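Local structure of hemolysin-related protein (Vibrio cholerae serotype O1, 5V6F) at residues L65-W77 against T100-V113. The protein probably binds mammalian glycans through lectin domains, this chain being its second beta-prism lectin domain, which binds mannotriose. Numbering follows the deposited sequence.
Sequences LQSVEVTSGLYNW and THYASNKKVETYTV. With BMA (beta-D-mannopyranose), chain B; MAN (alpha-D-mannopyranose), chain C; MAN (alpha-D-mannopyranose), chain D; SO4 (sulfate ion), chain E.
Val68, Val70 and Ser72 pair with Tyr111, Glu109 and Lys107 as antiparallel hydrogen-bonded pairs, each using both backbone N-H groups and both carbonyls. Val70 N to Glu109 O is the straightest bond (171° at the hydrogen). Val70 O accepts hydrogen bonds from Glu109 N and from a water 2.8 Å away; this water also donates to Glu109 OE1 and accepts from Ser72 OG. Glu109 OE2 forms a salt bridge with Lys107 NZ (2.9 Å), the ammonium approaching from above the carboxylate plane, and the Gly8 backbone binds both side chains. On the other face, Glu69 lays CG against Val108 CG1 at 3.4 Å, while a second water links its carboxylate to Thr110 OG1.

A beta bulge, with Asn105 and Lys106 opposite Gly73, shifts the register before Leu74 pairs with Ser104. The Lys106 chain bends at chi3 and chi4 (-65° and -57°), and NZ donates to Ala103 O and, with Lys106 N, to O3 of a sulfate probably from the crystallisation liquor; Ala103 N is buried without a partner. Asn76 N closes the ladder on Tyr102 O (2.9 Å). Flanking this bond, Tyr75 OH shares a hydrogen bond with mannose O4 (BMA, 2.8 Å), and the Trp77 indole lays one face against the same sugar. Strand 106-112 edges a four-stranded antiparallel beta-prism sheet, with 65-75 next to it, their end contributing to the mannotriose site of this lectin domain.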
loop_
_atom_site.group_PDB
_atom_site.type_symbol
_atom_site.label_atom_id
_atom_site.label_comp_id
_atom_site.label_asym_id
_atom_site.label_seq_id
_atom_site.Cartn_x
_atom_site.Cartn_y
_atom_site.Cartn_z
ATOM N N LEU A 65 -1.861 8.002 11.056
ATOM C CA LEU A 65 -2.428 8.117 9.718
ATOM C C LEU A 65 -3.833 8.706 9.770
ATOM O O LEU A 65 -4.685 8.249 10.539
ATOM C CB LEU A 65 -2.454 6.745 9.042
ATOM C CG LEU A 65 -2.982 6.681 7.610
ATOM C CD1 LEU A 65 -2.116 7.511 6.669
ATOM C CD2 LEU A 65 -3.053 5.232 7.153
ATOM N N GLN A 66 -4.075 9.722 8.942
ATOM C CA GLN A 66 -5.399 10.315 8.818
ATOM C C GLN A 66 -6.159 9.774 7.614
ATOM O O GLN A 66 -7.314 9.364 7.752
ATOM C CB GLN A 66 -5.296 11.843 8.725
ATOM C CG GLN A 66 -6.643 12.534 8.529
ATOM C CD GLN A 66 -6.547 14.047 8.558
ATOM O OE1 GLN A 66 -5.485 14.612 8.822
ATOM N NE2 GLN A 66 -7.663 14.712 8.284
ATOM N N SER A 67 -5.530 9.742 6.441
ATOM C CA SER A 67 -6.226 9.308 5.238
ATOM C C SER A 67 -5.223 8.803 4.213
ATOM O O SER A 67 -4.023 9.085 4.290
ATOM C CB SER A 67 -7.054 10.449 4.643
ATOM O OG SER A 67 -6.207 11.502 4.205
ATOM N N VAL A 68 -5.741 8.056 3.240
ATOM C CA VAL A 68 -4.953 7.597 2.105
ATOM C C VAL A 68 -5.651 8.017 0.822
ATOM O O VAL A 68 -6.880 8.111 0.754
ATOM C CB VAL A 68 -4.728 6.068 2.116
ATOM C CG1 VAL A 68 -3.855 5.668 3.296
ATOM C CG2 VAL A 68 -6.062 5.318 2.151
ATOM N N GLU A 69 -4.840 8.281 -0.196
ATOM C CA GLU A 69 -5.293 8.526 -1.560
ATOM C C GLU A 69 -4.530 7.532 -2.420
ATOM O O GLU A 69 -3.314 7.670 -2.592
ATOM C CB GLU A 69 -5.018 9.970 -1.974
ATOM C CG GLU A 69 -5.554 10.387 -3.322
ATOM C CD GLU A 69 -5.272 11.850 -3.606
ATOM O OE1 GLU A 69 -4.180 12.159 -4.124
ATOM O OE2 GLU A 69 -6.132 12.694 -3.281
ATOM N N VAL A 70 -5.224 6.514 -2.921
ATOM C CA VAL A 70 -4.597 5.373 -3.580
ATOM C C VAL A 70 -4.863 5.480 -5.073
ATOM O O VAL A 70 -6.023 5.514 -5.502
ATOM C CB VAL A 70 -5.128 4.041 -3.030
ATOM C CG1 VAL A 70 -4.439 2.859 -3.715
ATOM C CG2 VAL A 70 -4.930 3.971 -1.524
ATOM N N THR A 71 -3.795 5.520 -5.862
ATOM C CA THR A 71 -3.901 5.539 -7.315
ATOM C C THR A 71 -3.558 4.153 -7.851
ATOM O O THR A 71 -2.483 3.614 -7.561
ATOM C CB THR A 71 -2.984 6.600 -7.924
ATOM O OG1 THR A 71 -3.289 7.878 -7.353
ATOM C CG2 THR A 71 -3.179 6.677 -9.437
ATOM N N SER A 72 -4.472 3.583 -8.629
ATOM C CA SER A 72 -4.283 2.282 -9.251
ATOM C C SER A 72 -4.523 2.429 -10.744
ATOM O O SER A 72 -5.191 3.364 -11.189
ATOM C CB SER A 72 -5.240 1.232 -8.668
ATOM O OG SER A 72 -5.179 1.195 -7.254
ATOM N N GLY A 73 -3.978 1.505 -11.524
ATOM C CA GLY A 73 -4.236 1.545 -12.951
ATOM C C GLY A 73 -3.479 0.475 -13.701
ATOM O O GLY A 73 -2.898 -0.442 -13.116
ATOM N N LEU A 74 -3.508 0.615 -15.025
ATOM C CA LEU A 74 -2.833 -0.297 -15.940
ATOM C C LEU A 74 -1.379 0.137 -16.058
ATOM O O LEU A 74 -1.044 1.047 -16.820
ATOM C CB LEU A 74 -3.523 -0.302 -17.300
ATOM C CG LEU A 74 -2.907 -1.210 -18.364
ATOM C CD1 LEU A 74 -2.879 -2.660 -17.910
ATOM C CD2 LEU A 74 -3.678 -1.086 -19.667
ATOM N N TYR A 75 -0.520 -0.519 -15.283
ATOM C CA TYR A 75 0.902 -0.218 -15.268
ATOM C C TYR A 75 1.508 -0.412 -16.653
ATOM O O TYR A 75 1.176 -1.361 -17.367
ATOM C CB TYR A 75 1.582 -1.123 -14.243
ATOM C CG TYR A 75 3.025 -0.816 -13.934
ATOM C CD1 TYR A 75 3.426 0.458 -13.547
ATOM C CD2 TYR A 75 3.987 -1.814 -13.994
ATOM C CE1 TYR A 75 4.750 0.731 -13.250
ATOM C CE2 TYR A 75 5.311 -1.550 -13.695
ATOM C CZ TYR A 75 5.687 -0.277 -13.321
ATOM O OH TYR A 75 7.001 0.004 -13.021
ATOM N N ASN A 76 2.422 0.490 -17.024
ATOM C CA ASN A 76 2.948 0.503 -18.385
ATOM C C ASN A 76 3.746 -0.746 -18.732
ATOM O O ASN A 76 3.891 -1.057 -19.920
ATOM C CB ASN A 76 3.832 1.727 -18.603
ATOM C CG ASN A 76 3.036 2.998 -18.783
ATOM O OD1 ASN A 76 1.824 2.980 -19.013
ATOM N ND2 ASN A 76 3.719 4.113 -18.683
ATOM N N TRP A 77 4.287 -1.452 -17.746
ATOM C CA TRP A 77 4.999 -2.696 -18.006
ATOM C C TRP A 77 4.119 -3.914 -17.760
ATOM O O TRP A 77 4.614 -5.047 -17.783
ATOM C CB TRP A 77 6.285 -2.745 -17.176
ATOM C CG TRP A 77 7.306 -1.805 -17.739
ATOM C CD1 TRP A 77 8.242 -2.086 -18.692
ATOM C CD2 TRP A 77 7.465 -0.417 -17.420
ATOM N NE1 TRP A 77 8.980 -0.966 -18.977
ATOM C CE2 TRP A 77 8.523 0.074 -18.212
ATOM C CE3 TRP A 77 6.823 0.457 -16.537
ATOM C CZ2 TRP A 77 8.951 1.400 -18.147
ATOM C CZ3 TRP A 77 7.252 1.769 -16.474
ATOM C CH2 TRP A 77 8.310 2.226 -17.270
ATOM N N THR A 100 2.207 8.271 -10.153
ATOM C CA THR A 100 0.996 8.262 -10.963
ATOM C C THR A 100 1.283 8.345 -12.458
ATOM O O THR A 100 0.340 8.389 -13.251
ATOM C CB THR A 100 0.074 9.423 -10.563
ATOM O OG1 THR A 100 0.716 10.675 -10.847
ATOM C CG2 THR A 100 -0.273 9.359 -9.083
ATOM N N HIS A 101 2.551 8.349 -12.864
ATOM C CA HIS A 101 2.917 8.729 -14.223
ATOM C C HIS A 101 3.209 7.552 -15.144
ATOM O O HIS A 101 3.448 7.769 -16.337
ATOM C CB HIS A 101 4.130 9.661 -14.188
ATOM C CG HIS A 101 3.859 10.968 -13.510
ATOM N ND1 HIS A 101 3.389 12.072 -14.188
ATOM C CD2 HIS A 101 3.975 11.341 -12.215
ATOM C CE1 HIS A 101 3.236 13.073 -13.339
ATOM N NE2 HIS A 101 3.585 12.656 -12.136
ATOM N N TYR A 102 3.185 6.320 -14.645
ATOM C CA TYR A 102 3.531 5.159 -15.456
ATOM C C TYR A 102 2.379 4.167 -15.537
ATOM O O TYR A 102 2.582 2.950 -15.593
ATOM C CB TYR A 102 4.795 4.496 -14.917
ATOM C CG TYR A 102 5.968 5.442 -14.931
ATOM C CD1 TYR A 102 6.222 6.277 -13.853
ATOM C CD2 TYR A 102 6.800 5.529 -16.037
ATOM C CE1 TYR A 102 7.281 7.155 -13.865
ATOM C CE2 TYR A 102 7.869 6.408 -16.060
ATOM C CZ TYR A 102 8.102 7.220 -14.972
ATOM O OH TYR A 102 9.163 8.100 -14.990
ATOM N N ALA A 103 1.152 4.683 -15.584
ATOM C CA ALA A 103 -0.022 3.841 -15.720
ATOM C C ALA A 103 -1.107 4.604 -16.459
ATOM O O ALA A 103 -1.229 5.828 -16.335
ATOM C CB ALA A 103 -0.550 3.377 -14.360
ATOM N N SER A 104 -1.892 3.862 -17.226
ATOM C CA SER A 104 -3.098 4.356 -17.865
ATOM C C SER A 104 -4.314 3.787 -17.141
ATOM O O SER A 104 -4.193 3.013 -16.186
ATOM C CB SER A 104 -3.115 3.971 -19.345
ATOM O OG SER A 104 -3.237 2.566 -19.496
ATOM N N ASN A 105 -5.499 4.178 -17.610
ATOM C CA ASN A 105 -6.762 3.671 -17.081
ATOM C C ASN A 105 -6.774 3.711 -15.556
ATOM O O ASN A 105 -7.102 2.732 -14.881
ATOM C CB ASN A 105 -7.029 2.258 -17.593
ATOM C CG ASN A 105 -7.021 2.183 -19.103
ATOM O OD1 ASN A 105 -7.591 3.039 -19.776
ATOM N ND2 ASN A 105 -6.355 1.173 -19.644
ATOM N N LYS A 106 -6.427 4.867 -15.014
ATOM C CA LYS A 106 -6.216 4.998 -13.584
ATOM C C LYS A 106 -7.523 5.266 -12.849
ATOM O O LYS A 106 -8.514 5.736 -13.415
ATOM C CB LYS A 106 -5.212 6.113 -13.288
ATOM C CG LYS A 106 -3.789 5.794 -13.753
ATOM C CD LYS A 106 -2.779 6.873 -13.368
ATOM C CE LYS A 106 -3.055 8.204 -14.056
ATOM N NZ LYS A 106 -3.084 8.082 -15.537
ATOM N N LYS A 107 -7.514 4.924 -11.569
ATOM C CA LYS A 107 -8.550 5.312 -10.628
ATOM C C LYS A 107 -7.870 5.816 -9.366
ATOM O O LYS A 107 -6.729 5.447 -9.071
ATOM C CB LYS A 107 -9.486 4.148 -10.287
ATOM C CG LYS A 107 -8.795 2.971 -9.622
ATOM C CD LYS A 107 -9.802 1.927 -9.172
ATOM C CE LYS A 107 -9.118 0.754 -8.477
ATOM N NZ LYS A 107 -10.097 -0.178 -7.846
ATOM N N VAL A 108 -8.572 6.671 -8.629
ATOM C CA VAL A 108 -8.087 7.196 -7.361
ATOM C C VAL A 108 -9.148 6.929 -6.305
ATOM O O VAL A 108 -10.314 7.295 -6.484
ATOM C CB VAL A 108 -7.767 8.700 -7.445
ATOM C CG1 VAL A 108 -7.178 9.202 -6.124
ATOM C CG2 VAL A 108 -6.814 8.973 -8.591
ATOM N N GLU A 109 -8.745 6.282 -5.215
ATOM C CA GLU A 109 -9.638 5.926 -4.120
ATOM C C GLU A 109 -9.124 6.590 -2.850
ATOM O O GLU A 109 -7.959 6.406 -2.476
ATOM C CB GLU A 109 -9.725 4.405 -3.973
ATOM C CG GLU A 109 -10.349 3.737 -5.195
ATOM C CD GLU A 109 -10.112 2.240 -5.270
ATOM O OE1 GLU A 109 -8.993 1.783 -4.951
ATOM O OE2 GLU A 109 -11.048 1.517 -5.668
ATOM N N THR A 110 -9.988 7.370 -2.203
ATOM C CA THR A 110 -9.624 8.183 -1.050
ATOM C C THR A 110 -10.422 7.709 0.155
ATOM O O THR A 110 -11.632 7.473 0.051
ATOM C CB THR A 110 -9.885 9.669 -1.322
ATOM O OG1 THR A 110 -9.169 10.078 -2.495
ATOM C CG2 THR A 110 -9.435 10.522 -0.149
ATOM N N TYR A 111 -9.745 7.562 1.290
ATOM C CA TYR A 111 -10.363 6.988 2.475
ATOM C C TYR A 111 -9.728 7.584 3.720
ATOM O O TYR A 111 -8.503 7.702 3.803
ATOM C CB TYR A 111 -10.213 5.464 2.484
ATOM C CG TYR A 111 -10.714 4.810 3.747
ATOM C CD1 TYR A 111 -12.059 4.513 3.906
ATOM C CD2 TYR A 111 -9.840 4.483 4.777
ATOM C CE1 TYR A 111 -12.525 3.912 5.057
ATOM C CE2 TYR A 111 -10.295 3.879 5.929
ATOM C CZ TYR A 111 -11.642 3.596 6.064
ATOM O OH TYR A 111 -12.109 2.998 7.210
ATOM N N THR A 112 -10.571 7.949 4.682
ATOM C CA THR A 112 -10.141 8.546 5.938
ATOM C C THR A 112 -10.335 7.542 7.065
ATOM O O THR A 112 -11.423 6.978 7.223
ATOM C CB THR A 112 -10.920 9.835 6.219
ATOM O OG1 THR A 112 -10.620 10.797 5.202
ATOM C CG2 THR A 112 -10.562 10.418 7.584
ATOM N N VAL A 113 -9.275 7.307 7.830
ATOM C CA VAL A 113 -9.336 6.391 8.964
ATOM C C VAL A 113 -10.208 7.031 10.038
ATOM O O VAL A 113 -9.897 8.139 10.497
ATOM C CB VAL A 113 -7.932 6.071 9.499
ATOM C CG1 VAL A 113 -8.009 5.031 10.614
ATOM C CG2 VAL A 113 -7.031 5.575 8.376
HETATM C C1 BMA B . 11.629 -0.181 -16.460
HETATM C C2 BMA B . 11.693 -1.701 -16.366
HETATM C C3 BMA B . 10.474 -2.214 -15.561
HETATM C C4 BMA B . 10.247 -1.427 -14.264
HETATM C C5 BMA B . 10.315 0.089 -14.520
HETATM C C6 BMA B . 10.293 0.901 -13.255
HETATM O O1 BMA B . 12.808 0.277 -17.078
HETATM O O2 BMA B . 12.871 -2.117 -15.687
HETATM O O3 BMA B . 10.604 -3.577 -15.214
HETATM O O4 BMA B . 8.970 -1.791 -13.709
HETATM O O5 BMA B . 11.554 0.394 -15.194
HETATM O O6 BMA B . 11.142 0.266 -12.311
HETATM C C1 MAN C . 11.018 0.924 -11.045
HETATM C C2 MAN C . 12.098 0.368 -10.132
HETATM C C3 MAN C . 11.791 -1.090 -9.831
HETATM C C4 MAN C . 10.335 -1.264 -9.325
HETATM C C5 MAN C . 9.330 -0.574 -10.285
HETATM C C6 MAN C . 7.886 -0.557 -9.765
HETATM O O2 MAN C . 12.108 1.037 -8.876
HETATM O O3 MAN C . 12.718 -1.629 -8.891
HETATM O O4 MAN C . 10.017 -2.641 -9.256
HETATM O O5 MAN C . 9.737 0.788 -10.498
HETATM O O6 MAN C . 7.870 0.078 -8.488
HETATM C C1 MAN D . 9.777 -4.447 -15.996
HETATM C C2 MAN D . 9.847 -5.819 -15.334
HETATM C C3 MAN D . 11.236 -6.417 -15.572
HETATM C C4 MAN D . 11.586 -6.392 -17.069
HETATM C C5 MAN D . 11.482 -4.953 -17.588
HETATM C C6 MAN D . 11.733 -4.840 -19.076
HETATM O O2 MAN D . 8.903 -6.730 -15.908
HETATM O O3 MAN D . 11.349 -7.736 -15.046
HETATM O O4 MAN D . 12.905 -6.860 -17.274
HETATM O O5 MAN D . 10.151 -4.470 -17.339
HETATM O O6 MAN D . 10.897 -5.777 -19.735
HETATM S S SO4 E . -6.271 7.645 -17.761
HETATM O O1 SO4 E . -7.540 6.958 -17.999
HETATM O O2 SO4 E . -5.292 7.226 -18.764
HETATM O O3 SO4 E . -5.788 7.310 -16.429
HETATM O O4 SO4 E . -6.484 9.088 -17.854
HETATM O O HOH W 1 -7.443 8.685 12.143
HETATM O O HOH W 2 -8.602 12.585 -3.364
HETATM O O HOH W 3 -7.028 3.039 -6.425
HETATM O O HOH W 4 -0.296 1.215 -19.623
#